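Local coordinates for SusD homolog (Bacteroides thetaiotaomicron, PDB 3EHM), which probably binds mucin O-glycans at the surface of a gut bacterium, as a SusD-like lipoprotein built on tetratricopeptide-type helical repeats, at residues A[257-262]-A[337-342]; A[31-36]-A[190-195]; A[392-397]-A[413-418]; A[363-368]-A[419-424]. All blocks are in the same frame, centred on the assembly; numbering follows the deposited sequence.

Interaction 1 of 4, residues A[257-262]-A[337-342]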
loop_
_atom_site.group_PDB
_atom_site.type_symbol
_atom_site.label_atom_id
_atom_site.label_comp_id
_atom_site.label_asym_id
_atom_site.label_seq_id
_atom_site.Cartn_x
_atom_site.Cartn_y
_atom_site.Cartn_z
ATOM N N LEU A 257 -3.912 16.382 10.660
ATOM C CA LEU A 257 -3.857 17.079 9.385
ATOM C C LEU A 257 -3.493 16.006 8.365
ATOM O O LEU A 257 -2.415 15.419 8.447
ATOM C CB LEU A 257 -2.765 18.151 9.405
ATOM C CG LEU A 257 -2.541 18.900 8.087
ATOM C CD1 LEU A 257 -3.804 19.679 7.721
ATOM C CD2 LEU A 257 -1.347 19.841 8.223
ATOM N N ASN A 258 -4.377 15.731 7.413
ATOM C CA ASN A 258 -4.051 14.707 6.430
ATOM C C ASN A 258 -2.657 15.015 5.886
ATOM O O ASN A 258 -2.386 16.128 5.436
ATOM C CB ASN A 258 -5.073 14.681 5.299
ATOM C CG ASN A 258 -4.829 13.539 4.341
ATOM O OD1 ASN A 258 -3.897 13.577 3.539
ATOM N ND2 ASN A 258 -5.647 12.499 4.438
ATOM N N SER A 259 -1.785 14.018 5.940
ATOM C CA SER A 259 -0.401 14.171 5.517
ATOM C C SER A 259 -0.109 14.239 4.023
ATOM O O SER A 259 1.048 14.378 3.630
ATOM C CB SER A 259 0.442 13.076 6.172
ATOM O OG SER A 259 -0.284 11.859 6.231
HETATM N N MSE A 260 -1.135 14.137 3.187
HETATM C CA MSE A 260 -0.926 14.249 1.745
HETATM C C MSE A 260 -0.925 15.724 1.345
HETATM O O MSE A 260 -0.444 16.090 0.274
HETATM C CB MSE A 260 -2.046 13.551 0.967
HETATM C CG MSE A 260 -2.103 12.054 1.103
HETATM SE SE MSE A 260 -3.568 11.382 0.004
HETATM C CE MSE A 260 -2.806 11.793 -1.727
ATOM N N LEU A 261 -1.465 16.576 2.207
ATOM C CA LEU A 261 -1.545 17.999 1.894
ATOM C C LEU A 261 -0.211 18.697 1.641
ATOM O O LEU A 261 -0.084 19.470 0.690
ATOM C CB LEU A 261 -2.320 18.732 2.993
ATOM C CG LEU A 261 -3.809 18.373 3.028
ATOM C CD1 LEU A 261 -4.500 19.125 4.160
ATOM C CD2 LEU A 261 -4.442 18.734 1.691
ATOM N N ALA A 262 0.782 18.434 2.481
ATOM C CA ALA A 262 2.088 19.068 2.304
ATOM C C ALA A 262 2.626 18.878 0.882
ATOM O O ALA A 262 2.982 19.848 0.213
ATOM C CB ALA A 262 3.082 18.512 3.317
ATOM N N SER A 337 -9.447 14.639 5.735
ATOM C CA SER A 337 -9.491 13.378 5.005
ATOM C C SER A 337 -8.735 12.293 5.763
ATOM O O SER A 337 -7.726 12.555 6.420
ATOM C CB SER A 337 -8.883 13.536 3.611
ATOM O OG SER A 337 -9.611 14.466 2.838
ATOM N N PRO A 338 -9.215 11.052 5.675
ATOM C CA PRO A 338 -8.553 9.951 6.371
ATOM C C PRO A 338 -7.491 9.254 5.529
ATOM O O PRO A 338 -7.304 9.564 4.353
ATOM C CB PRO A 338 -9.709 9.016 6.681
ATOM C CG PRO A 338 -10.540 9.133 5.440
ATOM C CD PRO A 338 -10.519 10.626 5.131
ATOM N N LEU A 339 -6.782 8.331 6.167
ATOM C CA LEU A 339 -5.788 7.499 5.506
ATOM C C LEU A 339 -6.351 6.119 5.812
ATOM O O LEU A 339 -6.807 5.871 6.928
ATOM C CB LEU A 339 -4.401 7.676 6.125
ATOM C CG LEU A 339 -3.703 8.989 5.752
ATOM C CD1 LEU A 339 -2.270 8.973 6.261
ATOM C CD2 LEU A 339 -3.714 9.162 4.241
ATOM N N TYR A 340 -6.337 5.230 4.827
ATOM C CA TYR A 340 -6.915 3.905 5.003
ATOM C C TYR A 340 -5.923 2.771 5.224
ATOM O O TYR A 340 -4.949 2.636 4.486
ATOM C CB TYR A 340 -7.780 3.581 3.788
ATOM C CG TYR A 340 -8.844 4.612 3.507
ATOM C CD1 TYR A 340 -10.072 4.572 4.164
ATOM C CD2 TYR A 340 -8.624 5.628 2.579
ATOM C CE1 TYR A 340 -11.058 5.514 3.898
ATOM C CE2 TYR A 340 -9.601 6.578 2.306
ATOM C CZ TYR A 340 -10.815 6.512 2.966
ATOM O OH TYR A 340 -11.794 7.433 2.678
ATOM N N TRP A 341 -6.196 1.956 6.240
ATOM C CA TRP A 341 -5.368 0.801 6.579
ATOM C C TRP A 341 -5.914 -0.444 5.879
ATOM O O TRP A 341 -5.159 -1.238 5.307
ATOM C CB TRP A 341 -5.394 0.538 8.086
ATOM C CG TRP A 341 -4.652 1.517 8.944
ATOM C CD1 TRP A 341 -4.057 2.684 8.553
ATOM C CD2 TRP A 341 -4.467 1.425 10.359
ATOM N NE1 TRP A 341 -3.515 3.327 9.644
ATOM C CE2 TRP A 341 -3.754 2.574 10.764
ATOM C CE3 TRP A 341 -4.839 0.482 11.326
ATOM C CZ2 TRP A 341 -3.403 2.805 12.097
ATOM C CZ3 TRP A 341 -4.491 0.710 12.650
ATOM C CH2 TRP A 341 -3.781 1.865 13.023
ATOM N N PHE A 342 -7.230 -0.617 5.943
ATOM C CA PHE A 342 -7.867 -1.777 5.323
ATOM C C PHE A 342 -9.344 -1.488 5.074
ATOM O O PHE A 342 -10.057 -1.061 5.978
ATOM C CB PHE A 342 -7.718 -2.999 6.237
ATOM C CG PHE A 342 -7.786 -4.318 5.509
ATOM C CD1 PHE A 342 -8.951 -4.714 4.859
ATOM C CD2 PHE A 342 -6.676 -5.155 5.459
ATOM C CE1 PHE A 342 -9.007 -5.929 4.167
ATOM C CE2 PHE A 342 -6.721 -6.371 4.771
ATOM C CZ PHE A 342 -7.890 -6.756 4.123
#

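Interaction 2 of 4, residues A[31-36]-A[190-195]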
loop_
_atom_site.group_PDB
_atom_site.type_symbol
_atom_site.label_atom_id
_atom_site.label_comp_id
_atom_site.label_asym_id
_atom_site.label_seq_id
_atom_site.Cartn_x
_atom_site.Cartn_y
_atom_site.Cartn_z
ATOM N N ASN A 31 0.403 7.237 19.428
ATOM C CA ASN A 31 1.606 7.501 18.646
ATOM C C ASN A 31 1.730 6.372 17.630
ATOM O O ASN A 31 1.992 6.611 16.450
ATOM C CB ASN A 31 2.844 7.528 19.554
ATOM C CG ASN A 31 4.137 7.801 18.789
ATOM O OD1 ASN A 31 5.230 7.767 19.361
ATOM N ND2 ASN A 31 4.018 8.079 17.499
HETATM N N MSE A 32 1.523 5.142 18.092
HETATM C CA MSE A 32 1.602 3.973 17.217
HETATM C C MSE A 32 0.658 4.085 16.028
HETATM O O MSE A 32 1.052 3.856 14.884
HETATM C CB MSE A 32 1.259 2.685 17.983
HETATM C CG MSE A 32 2.353 2.169 18.899
HETATM SE SE MSE A 32 1.893 0.397 19.568
HETATM C CE MSE A 32 2.097 -0.593 17.914
ATOM N N GLN A 33 -0.595 4.425 16.308
ATOM C CA GLN A 33 -1.601 4.545 15.262
ATOM C C GLN A 33 -1.249 5.577 14.199
ATOM O O GLN A 33 -1.520 5.376 13.014
ATOM C CB GLN A 33 -2.955 4.879 15.887
ATOM C CG GLN A 33 -3.446 3.801 16.834
ATOM C CD GLN A 33 -4.687 4.214 17.587
ATOM O OE1 GLN A 33 -5.794 4.171 17.054
ATOM N NE2 GLN A 33 -4.506 4.631 18.834
ATOM N N GLN A 34 -0.648 6.682 14.618
ATOM C CA GLN A 34 -0.273 7.726 13.676
ATOM C C GLN A 34 0.965 7.345 12.871
ATOM O O GLN A 34 1.296 8.011 11.895
ATOM C CB GLN A 34 -0.002 9.029 14.421
ATOM C CG GLN A 34 -1.193 9.543 15.195
ATOM C CD GLN A 34 -0.826 10.710 16.075
ATOM O OE1 GLN A 34 -0.534 11.800 15.586
ATOM N NE2 GLN A 34 -0.823 10.485 17.386
ATOM N N ARG A 35 1.645 6.278 13.285
ATOM C CA ARG A 35 2.863 5.827 12.612
ATOM C C ARG A 35 2.680 4.749 11.544
ATOM O O ARG A 35 3.517 4.619 10.650
ATOM C CB ARG A 35 3.869 5.308 13.645
ATOM C CG ARG A 35 4.372 6.357 14.615
ATOM C CD ARG A 35 5.191 7.416 13.910
ATOM N NE ARG A 35 5.741 8.371 14.864
ATOM C CZ ARG A 35 6.637 9.301 14.556
ATOM N NH1 ARG A 35 7.088 9.403 13.313
ATOM N NH2 ARG A 35 7.081 10.128 15.496
ATOM N N VAL A 36 1.613 3.960 11.646
ATOM C CA VAL A 36 1.370 2.895 10.669
ATOM C C VAL A 36 1.558 3.458 9.262
ATOM O O VAL A 36 2.301 2.906 8.451
ATOM C CB VAL A 36 -0.043 2.319 10.835
ATOM C CG1 VAL A 36 -0.303 1.246 9.781
ATOM C CG2 VAL A 36 -0.186 1.738 12.238
ATOM N N ASP A 190 -8.443 4.971 21.134
ATOM C CA ASP A 190 -8.593 4.168 19.920
ATOM C C ASP A 190 -9.091 5.031 18.770
ATOM O O ASP A 190 -10.292 5.269 18.635
ATOM C CB ASP A 190 -9.586 3.032 20.166
ATOM C CG ASP A 190 -9.719 2.099 18.973
ATOM O OD1 ASP A 190 -9.194 2.432 17.888
ATOM O OD2 ASP A 190 -10.358 1.038 19.122
ATOM N N LEU A 191 -8.168 5.482 17.930
ATOM C CA LEU A 191 -8.522 6.336 16.803
ATOM C C LEU A 191 -9.121 5.561 15.635
ATOM O O LEU A 191 -9.597 6.162 14.674
ATOM C CB LEU A 191 -7.283 7.099 16.319
ATOM C CG LEU A 191 -6.455 7.809 17.394
ATOM C CD1 LEU A 191 -5.253 8.501 16.754
ATOM C CD2 LEU A 191 -7.331 8.828 18.118
ATOM N N ILE A 192 -9.102 4.234 15.710
ATOM C CA ILE A 192 -9.628 3.422 14.619
ATOM C C ILE A 192 -11.040 2.884 14.842
ATOM O O ILE A 192 -11.926 3.089 14.008
ATOM C CB ILE A 192 -8.722 2.200 14.334
ATOM C CG1 ILE A 192 -7.251 2.624 14.267
ATOM C CG2 ILE A 192 -9.160 1.527 13.026
ATOM C CD1 ILE A 192 -6.936 3.609 13.166
ATOM N N TYR A 193 -11.250 2.203 15.965
ATOM C CA TYR A 193 -12.547 1.592 16.248
ATOM C C TYR A 193 -13.276 2.006 17.526
ATOM O O TYR A 193 -14.210 1.329 17.944
ATOM C CB TYR A 193 -12.392 0.072 16.246
ATOM C CG TYR A 193 -12.026 -0.519 14.899
ATOM C CD1 TYR A 193 -10.934 -1.381 14.769
ATOM C CD2 TYR A 193 -12.804 -0.269 13.770
ATOM C CE1 TYR A 193 -10.631 -1.985 13.547
ATOM C CE2 TYR A 193 -12.511 -0.870 12.540
ATOM C CZ TYR A 193 -11.426 -1.727 12.440
ATOM O OH TYR A 193 -11.149 -2.347 11.243
ATOM N N ASN A 194 -12.859 3.097 18.155
ATOM C CA ASN A 194 -13.523 3.560 19.373
ATOM C C ASN A 194 -13.660 2.468 20.442
ATOM O O ASN A 194 -14.685 2.374 21.112
ATOM C CB ASN A 194 -14.913 4.103 19.028
ATOM C CG ASN A 194 -15.511 4.947 20.146
ATOM O OD1 ASN A 194 -16.732 5.010 20.306
ATOM N ND2 ASN A 194 -14.658 5.613 20.907
ATOM N N GLY A 195 -12.633 1.637 20.586
ATOM C CA GLY A 195 -12.663 0.591 21.597
ATOM C C GLY A 195 -13.431 -0.684 21.300
ATOM O O GLY A 195 -13.502 -1.566 22.157
#

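Interaction 3 of 4, residues A[392-397]-A[413-418]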
loop_
_atom_site.group_PDB
_atom_site.type_symbol
_atom_site.label_atom_id
_atom_site.label_comp_id
_atom_site.label_asym_id
_atom_site.label_seq_id
_atom_site.Cartn_x
_atom_site.Cartn_y
_atom_site.Cartn_z
ATOM N N GLY A 392 -13.949 -1.767 -22.368
ATOM C CA GLY A 392 -12.878 -0.887 -22.795
ATOM C C GLY A 392 -11.561 -1.228 -22.118
ATOM O O GLY A 392 -11.541 -1.823 -21.040
ATOM N N LYS A 393 -10.456 -0.859 -22.756
ATOM C CA LYS A 393 -9.129 -1.118 -22.213
ATOM C C LYS A 393 -8.517 0.184 -21.715
ATOM O O LYS A 393 -8.949 1.269 -22.106
ATOM C CB LYS A 393 -8.227 -1.744 -23.284
ATOM C CG LYS A 393 -8.419 -3.250 -23.481
ATOM C CD LYS A 393 -9.834 -3.587 -23.910
ATOM C CE LYS A 393 -10.012 -5.075 -24.154
ATOM N NZ LYS A 393 -11.419 -5.398 -24.543
ATOM N N PRO A 394 -7.505 0.100 -20.838
ATOM C CA PRO A 394 -6.891 1.332 -20.339
ATOM C C PRO A 394 -6.363 2.224 -21.457
ATOM O O PRO A 394 -5.972 1.747 -22.523
ATOM C CB PRO A 394 -5.787 0.824 -19.409
ATOM C CG PRO A 394 -5.463 -0.528 -19.961
ATOM C CD PRO A 394 -6.824 -1.084 -20.293
ATOM N N THR A 395 -6.359 3.525 -21.204
ATOM C CA THR A 395 -5.902 4.486 -22.191
ATOM C C THR A 395 -4.402 4.698 -22.118
ATOM O O THR A 395 -3.840 4.877 -21.036
ATOM C CB THR A 395 -6.590 5.834 -21.990
ATOM O OG1 THR A 395 -8.007 5.632 -21.921
ATOM C CG2 THR A 395 -6.262 6.771 -23.150
ATOM N N GLY A 396 -3.756 4.679 -23.275
ATOM C CA GLY A 396 -2.326 4.885 -23.306
ATOM C C GLY A 396 -2.017 6.366 -23.314
ATOM O O GLY A 396 -2.894 7.197 -23.542
ATOM N N LEU A 397 -0.764 6.700 -23.049
ATOM C CA LEU A 397 -0.342 8.084 -23.046
ATOM C C LEU A 397 0.542 8.262 -24.273
ATOM O O LEU A 397 1.589 7.625 -24.399
ATOM C CB LEU A 397 0.433 8.382 -21.757
ATOM C CG LEU A 397 0.547 9.829 -21.275
ATOM C CD1 LEU A 397 -0.811 10.514 -21.339
ATOM C CD2 LEU A 397 1.088 9.840 -19.849
ATOM N N ILE A 413 -1.971 -2.128 -24.701
ATOM C CA ILE A 413 -1.353 -3.315 -25.286
ATOM C C ILE A 413 -1.389 -4.556 -24.404
ATOM O O ILE A 413 -0.741 -4.614 -23.357
ATOM C CB ILE A 413 0.110 -3.037 -25.679
ATOM C CG1 ILE A 413 0.163 -1.890 -26.692
ATOM C CG2 ILE A 413 0.736 -4.295 -26.267
ATOM C CD1 ILE A 413 1.571 -1.463 -27.080
ATOM N N GLY A 414 -2.151 -5.551 -24.851
ATOM C CA GLY A 414 -2.270 -6.805 -24.125
ATOM C C GLY A 414 -2.942 -6.666 -22.773
ATOM O O GLY A 414 -2.859 -7.573 -21.943
ATOM N N ASN A 415 -3.616 -5.542 -22.554
ATOM C CA ASN A 415 -4.281 -5.297 -21.278
ATOM C C ASN A 415 -5.714 -5.819 -21.278
ATOM O O ASN A 415 -6.247 -6.203 -22.322
ATOM C CB ASN A 415 -4.235 -3.799 -20.949
ATOM C CG ASN A 415 -3.892 -3.532 -19.489
ATOM O OD1 ASN A 415 -3.131 -2.611 -19.171
ATOM N ND2 ASN A 415 -4.454 -4.330 -18.598
ATOM N N THR A 416 -6.340 -5.832 -20.106
ATOM C CA THR A 416 -7.694 -6.358 -19.968
ATOM C C THR A 416 -8.743 -5.293 -19.629
ATOM O O THR A 416 -8.411 -4.147 -19.319
ATOM C CB THR A 416 -7.716 -7.459 -18.876
ATOM O OG1 THR A 416 -8.974 -8.139 -18.890
ATOM C CG2 THR A 416 -7.491 -6.841 -17.495
ATOM N N SER A 417 -10.010 -5.695 -19.684
ATOM C CA SER A 417 -11.141 -4.814 -19.401
ATOM C C SER A 417 -11.782 -5.147 -18.049
ATOM O O SER A 417 -11.392 -6.111 -17.390
ATOM C CB SER A 417 -12.196 -4.974 -20.491
ATOM O OG SER A 417 -12.750 -6.275 -20.435
ATOM N N PRO A 418 -12.783 -4.355 -17.626
ATOM C CA PRO A 418 -13.471 -4.581 -16.351
ATOM C C PRO A 418 -14.412 -5.784 -16.366
ATOM O O PRO A 418 -14.556 -6.482 -15.360
ATOM C CB PRO A 418 -14.250 -3.280 -16.134
ATOM C CG PRO A 418 -13.503 -2.268 -16.952
ATOM C CD PRO A 418 -13.177 -3.055 -18.193
#

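Interaction 4 of 4, residues A[363-368]-A[419-424]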
loop_
_atom_site.group_PDB
_atom_site.type_symbol
_atom_site.label_atom_id
_atom_site.label_comp_id
_atom_site.label_asym_id
_atom_site.label_seq_id
_atom_site.Cartn_x
_atom_site.Cartn_y
_atom_site.Cartn_z
ATOM N N ASP A 363 -17.677 -18.390 -5.971
ATOM C CA ASP A 363 -17.450 -18.018 -7.362
ATOM C C ASP A 363 -16.585 -16.763 -7.430
ATOM O O ASP A 363 -16.969 -15.712 -6.919
ATOM C CB ASP A 363 -18.793 -17.739 -8.043
ATOM C CG ASP A 363 -18.641 -17.393 -9.508
ATOM O OD1 ASP A 363 -19.490 -16.643 -10.034
ATOM O OD2 ASP A 363 -17.682 -17.876 -10.140
ATOM N N PRO A 364 -15.407 -16.855 -8.063
ATOM C CA PRO A 364 -14.515 -15.697 -8.175
ATOM C C PRO A 364 -15.225 -14.463 -8.720
ATOM O O PRO A 364 -15.074 -13.369 -8.183
ATOM C CB PRO A 364 -13.418 -16.200 -9.107
ATOM C CG PRO A 364 -13.334 -17.652 -8.748
ATOM C CD PRO A 364 -14.794 -18.046 -8.676
ATOM N N LYS A 365 -16.009 -14.649 -9.781
ATOM C CA LYS A 365 -16.738 -13.545 -10.405
ATOM C C LYS A 365 -17.635 -12.807 -9.420
ATOM O O LYS A 365 -17.695 -11.578 -9.427
ATOM C CB LYS A 365 -17.595 -14.053 -11.568
ATOM C CG LYS A 365 -18.365 -12.955 -12.290
ATOM C CD LYS A 365 -19.282 -13.531 -13.354
ATOM C CE LYS A 365 -20.049 -12.435 -14.077
ATOM N NZ LYS A 365 -21.043 -13.008 -15.025
ATOM N N THR A 366 -18.339 -13.562 -8.583
ATOM C CA THR A 366 -19.236 -12.974 -7.594
ATOM C C THR A 366 -18.462 -12.068 -6.639
ATOM O O THR A 366 -18.842 -10.918 -6.423
ATOM C CB THR A 366 -19.956 -14.065 -6.769
ATOM O OG1 THR A 366 -20.627 -14.971 -7.654
ATOM C CG2 THR A 366 -20.989 -13.433 -5.844
ATOM N N PHE A 367 -17.377 -12.589 -6.070
ATOM C CA PHE A 367 -16.557 -11.810 -5.149
ATOM C C PHE A 367 -15.978 -10.600 -5.874
ATOM O O PHE A 367 -15.913 -9.505 -5.318
ATOM C CB PHE A 367 -15.412 -12.660 -4.582
ATOM C CG PHE A 367 -15.868 -13.798 -3.708
ATOM C CD1 PHE A 367 -16.805 -13.588 -2.701
ATOM C CD2 PHE A 367 -15.358 -15.077 -3.888
ATOM C CE1 PHE A 367 -17.224 -14.637 -1.882
ATOM C CE2 PHE A 367 -15.769 -16.134 -3.075
ATOM C CZ PHE A 367 -16.705 -15.911 -2.071
ATOM N N TYR A 368 -15.557 -10.815 -7.117
ATOM C CA TYR A 368 -14.981 -9.757 -7.946
ATOM C C TYR A 368 -15.958 -8.606 -8.132
ATOM O O TYR A 368 -15.632 -7.447 -7.876
ATOM C CB TYR A 368 -14.607 -10.325 -9.314
ATOM C CG TYR A 368 -14.179 -9.301 -10.346
ATOM C CD1 TYR A 368 -12.928 -8.682 -10.278
ATOM C CD2 TYR A 368 -15.002 -9.000 -11.429
ATOM C CE1 TYR A 368 -12.508 -7.799 -11.274
ATOM C CE2 TYR A 368 -14.595 -8.121 -12.425
ATOM C CZ TYR A 368 -13.349 -7.529 -12.345
ATOM O OH TYR A 368 -12.946 -6.691 -13.353
ATOM N N LYS A 419 -15.055 -6.025 -17.504
ATOM C CA LYS A 419 -16.011 -7.127 -17.606
ATOM C C LYS A 419 -15.353 -8.484 -17.392
ATOM O O LYS A 419 -14.404 -8.849 -18.081
ATOM C CB LYS A 419 -16.729 -7.087 -18.958
ATOM C CG LYS A 419 -17.877 -8.075 -19.067
ATOM C CD LYS A 419 -18.598 -7.934 -20.399
ATOM C CE LYS A 419 -19.689 -8.983 -20.545
ATOM N NZ LYS A 419 -20.313 -8.906 -21.893
ATOM N N TRP A 420 -15.881 -9.237 -16.435
ATOM C CA TRP A 420 -15.329 -10.541 -16.096
ATOM C C TRP A 420 -15.189 -11.524 -17.258
ATOM O O TRP A 420 -14.137 -12.139 -17.426
ATOM C CB TRP A 420 -16.164 -11.177 -14.981
ATOM C CG TRP A 420 -15.636 -12.502 -14.531
ATOM C CD1 TRP A 420 -16.060 -13.737 -14.936
ATOM C CD2 TRP A 420 -14.563 -12.725 -13.613
ATOM N NE1 TRP A 420 -15.316 -14.716 -14.324
ATOM C CE2 TRP A 420 -14.391 -14.123 -13.505
ATOM C CE3 TRP A 420 -13.729 -11.881 -12.868
ATOM C CZ2 TRP A 420 -13.418 -14.697 -12.680
ATOM C CZ3 TRP A 420 -12.760 -12.451 -12.048
ATOM C CH2 TRP A 420 -12.615 -13.847 -11.961
ATOM N N ASP A 421 -16.241 -11.659 -18.059
ATOM C CA ASP A 421 -16.253 -12.593 -19.182
ATOM C C ASP A 421 -15.578 -12.112 -20.470
ATOM O O ASP A 421 -15.607 -12.817 -21.481
ATOM C CB ASP A 421 -17.700 -12.985 -19.504
ATOM C CG ASP A 421 -18.461 -13.463 -18.281
ATOM O OD1 ASP A 421 -17.964 -14.380 -17.588
ATOM O OD2 ASP A 421 -19.560 -12.925 -18.013
ATOM N N ASP A 422 -14.970 -10.929 -20.436
ATOM C CA ASP A 422 -14.311 -10.363 -21.617
ATOM C C ASP A 422 -12.799 -10.605 -21.573
ATOM O O ASP A 422 -12.085 -9.936 -20.827
ATOM C CB ASP A 422 -14.611 -8.862 -21.684
ATOM C CG ASP A 422 -14.043 -8.200 -22.921
ATOM O OD1 ASP A 422 -14.301 -8.692 -24.038
ATOM O OD2 ASP A 422 -13.346 -7.176 -22.778
ATOM N N TYR A 423 -12.311 -11.542 -22.387
ATOM C CA TYR A 423 -10.885 -11.880 -22.387
ATOM C C TYR A 423 -10.059 -11.435 -23.588
ATOM O O TYR A 423 -10.437 -11.646 -24.738
ATOM C CB TYR A 423 -10.717 -13.388 -22.197
ATOM C CG TYR A 423 -11.392 -13.882 -20.951
ATOM C CD1 TYR A 423 -12.630 -14.514 -21.008
ATOM C CD2 TYR A 423 -10.836 -13.632 -19.698
ATOM C CE1 TYR A 423 -13.305 -14.878 -19.843
ATOM C CE2 TYR A 423 -11.500 -13.986 -18.534
ATOM C CZ TYR A 423 -12.732 -14.605 -18.610
ATOM O OH TYR A 423 -13.401 -14.916 -17.446
ATOM N N THR A 424 -8.912 -10.830 -23.302
ATOM C CA THR A 424 -8.013 -10.362 -24.345
ATOM C C THR A 424 -7.309 -11.556 -24.975
ATOM O O THR A 424 -6.986 -11.541 -26.158
ATOM C CB THR A 424 -6.988 -9.376 -23.765
ATOM O OG1 THR A 424 -7.685 -8.214 -23.303
ATOM C CG2 THR A 424 -5.970 -8.961 -24.816
#

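Interaction 1 of 4, residues A[257-262]-A[337-342]
Asn258 meets Ser337 where a type I beta turn, Asn258 to Leu261, leads into helix 261-266, a case of one amide bridging two segments of the chain. Its CG lies anti to the backbone N (chi1 -174°), which carries the amide across to the loop entering strand 339-342. There ND2 of Asn258 donates to the carbonyl O of Ser337 at 2.9 Å, with an almost straight N-H...O angle of 177°. The acceptor lies in the plane of the amide, yet the donor stands above the carbonyl plane of Ser337 instead of on a lone pair. Next along the chain, Ser259 binds Pro38 O through its OG. At Met260 the other end of the Asn258 amide turns back, OD1 of Asn258 accepting from the backbone N of Met260 at 2.8 Å as a cap on the turn. With an alanine at position 258, the Ser337 carbonyl and the Met260 N-H would probably lose these mates, and a gap would open beside the Ser337 CB. Leu339, pairing with Ile248 of the antiparallel neighbour strand, completes the contact through its two methyls: its CD2 lies 3.9 Å from Asn258 ND2, and its CD1 3.5 Å from Ser259 OG.

Interaction 2 of 4, residues A[31-36]-A[190-195]
A glutamine on a helix accepts a backbone N-H from a loop: OE1 of Gln33 takes the N-H of Leu191 at 2.8 Å, in the carbonyl plane and on a lone pair, although the bond is bent to 136° at the hydrogen. The extended Gln33 chain, with chi2 at 172°, reaches from helix to loop. Its NE2 is used too, by Tyr189 O and Phe29 O, so the amide is held at both ends. CB of Leu191 and CG1 of Ile192 also crowd OE1 of Gln33, the latter at 3.5 Å. Asp190 shapes the loop that offers the N-H, opening an Asx turn and Asx motif: its OD1 accepts from N of Ile192, two residues on, and N of Tyr193, three on, both from the same face of the carboxylate, while OD2 takes Gly195 N and Trp200 NE1. Helix 23-36 thus rests on this loop with Gln33, while Met32 packs against helices 85-110 and 116-140; on the loop side, Leu191 touches Ile248, and Ile192 both Ala246 and Ile248, of strand 246-248.

Interaction 3 of 4, residues A[392-397]-A[413-418]
Asn415 and Pro394 bring two irregular segments of one long loop together, an example of segments that pack without sharing a hydrogen bond. Asn415 is the first residue of 413-418 to take a real part: its side chain crosses the proline ring, CB of Asn415 lying 3.6 Å from Pro394 CG, and its backbone O sits 3.8 Å from Lys393 CG. That same O is held by Thr424 OG1. A glycine in place of Asn415 would probably lose this side-chain packing and open a gap against CG and CD of Pro394. Thr416 points its side chain away from the other segment, and its OG1 hydrogen-bonds with Lys436 NZ and Glu432 OE2. Its carbonyl O takes part instead, lying 3.6 Å from Pro394 CD while accepting from Tyr283 OH. At Ser417 the backbones come closest, its CA 5.1 Å from Lys393 CA. CB of Ser417 lies 3.3 Å from Gly392 O. With OG set between the backbone N and the carbonyl carbon (chi1 66°), the Ser417 hydroxyl reaches Asp422, which also receives Lys393 NZ in a salt bridge; NZ hydrogen-bonds Thr391 O as well. The buried Gly392 O has no hydrogen-bonding partner in the model; Ser417 CA makes a CA-H...O contact to it at 3.4 Å, with Pro418 CD close by, so cohesion here rests on packing, the stronger polar bonds going to residues outside the contact.

Interaction 4 of 4, residues A[363-368]-A[419-424]
Trp420, on the type I beta turn Lys419 to Asp422, lies against the first turn of helix 364-378, and Lys365 runs over its indole face; the loop before helix 429-445 is thereby packed on a helix start in this largely helical, SusD-like fold of the TPR clan. CB of Lys365 sits 3.6 Å from the centroid of the five-membered ring of Trp420, only 7° off the normal, a CH-pi contact. With all four torsions near 180°, the extended lysine carries CG and CD onward over the same ring. Past it, NZ of Lys365 reaches OD2 of Asp421 at 3.3 Å, a salt bridge whose hydrogen bond is weak. The turn itself is closed by Asp422 N donating to Lys419 O, which also receives Lys436 NZ. At the helix start Asp363 takes the N-cap position, its OD1 accepting from Thr366 OG1 and its backbone O from Phe367 N. Tyr368 is satisfied at its hydroxyl by Pro418 O, from the residue just before the turn. On the opposite face of the indole from Lys365 lies Tyr423 OH, itself bonded to Gln433 NE2 of helix 429-445. Apolar packing completes the contact: CB of Pro364 touches CH2 of Trp420 at 3.8 Å, and the Tyr368 ring meets the six-membered ring obliquely, planes at 51°. The nearest atoms of that aromatic pair are Tyr368 CD2 and Trp420 CE3, 3.5 Å apart, with CE3 over one face of the tyrosine.

The four contacts fall into two touching pairs. Interactions 1 and 2, with centres about 13 Å apart, meet through Trp341, whose CZ2 packs on Gln33 O at 3.3 Å and whose CH2 packs on Ile192 CD1 at 3.6 Å. Interactions 3 and 4 lie about 16 Å apart by centres, the former nested in the chain loop that the latter closes; Pro418 O and Tyr368 OH, 2.6 Å apart, link them. The pairs do not touch each other: the nearest atoms of interactions 1 and 4 are about 12 Å apart, and the centres of interactions 2 and 3, on opposite sides of the chain's centre, about 39 Å. None of the four can be tied to a sugar-binding site.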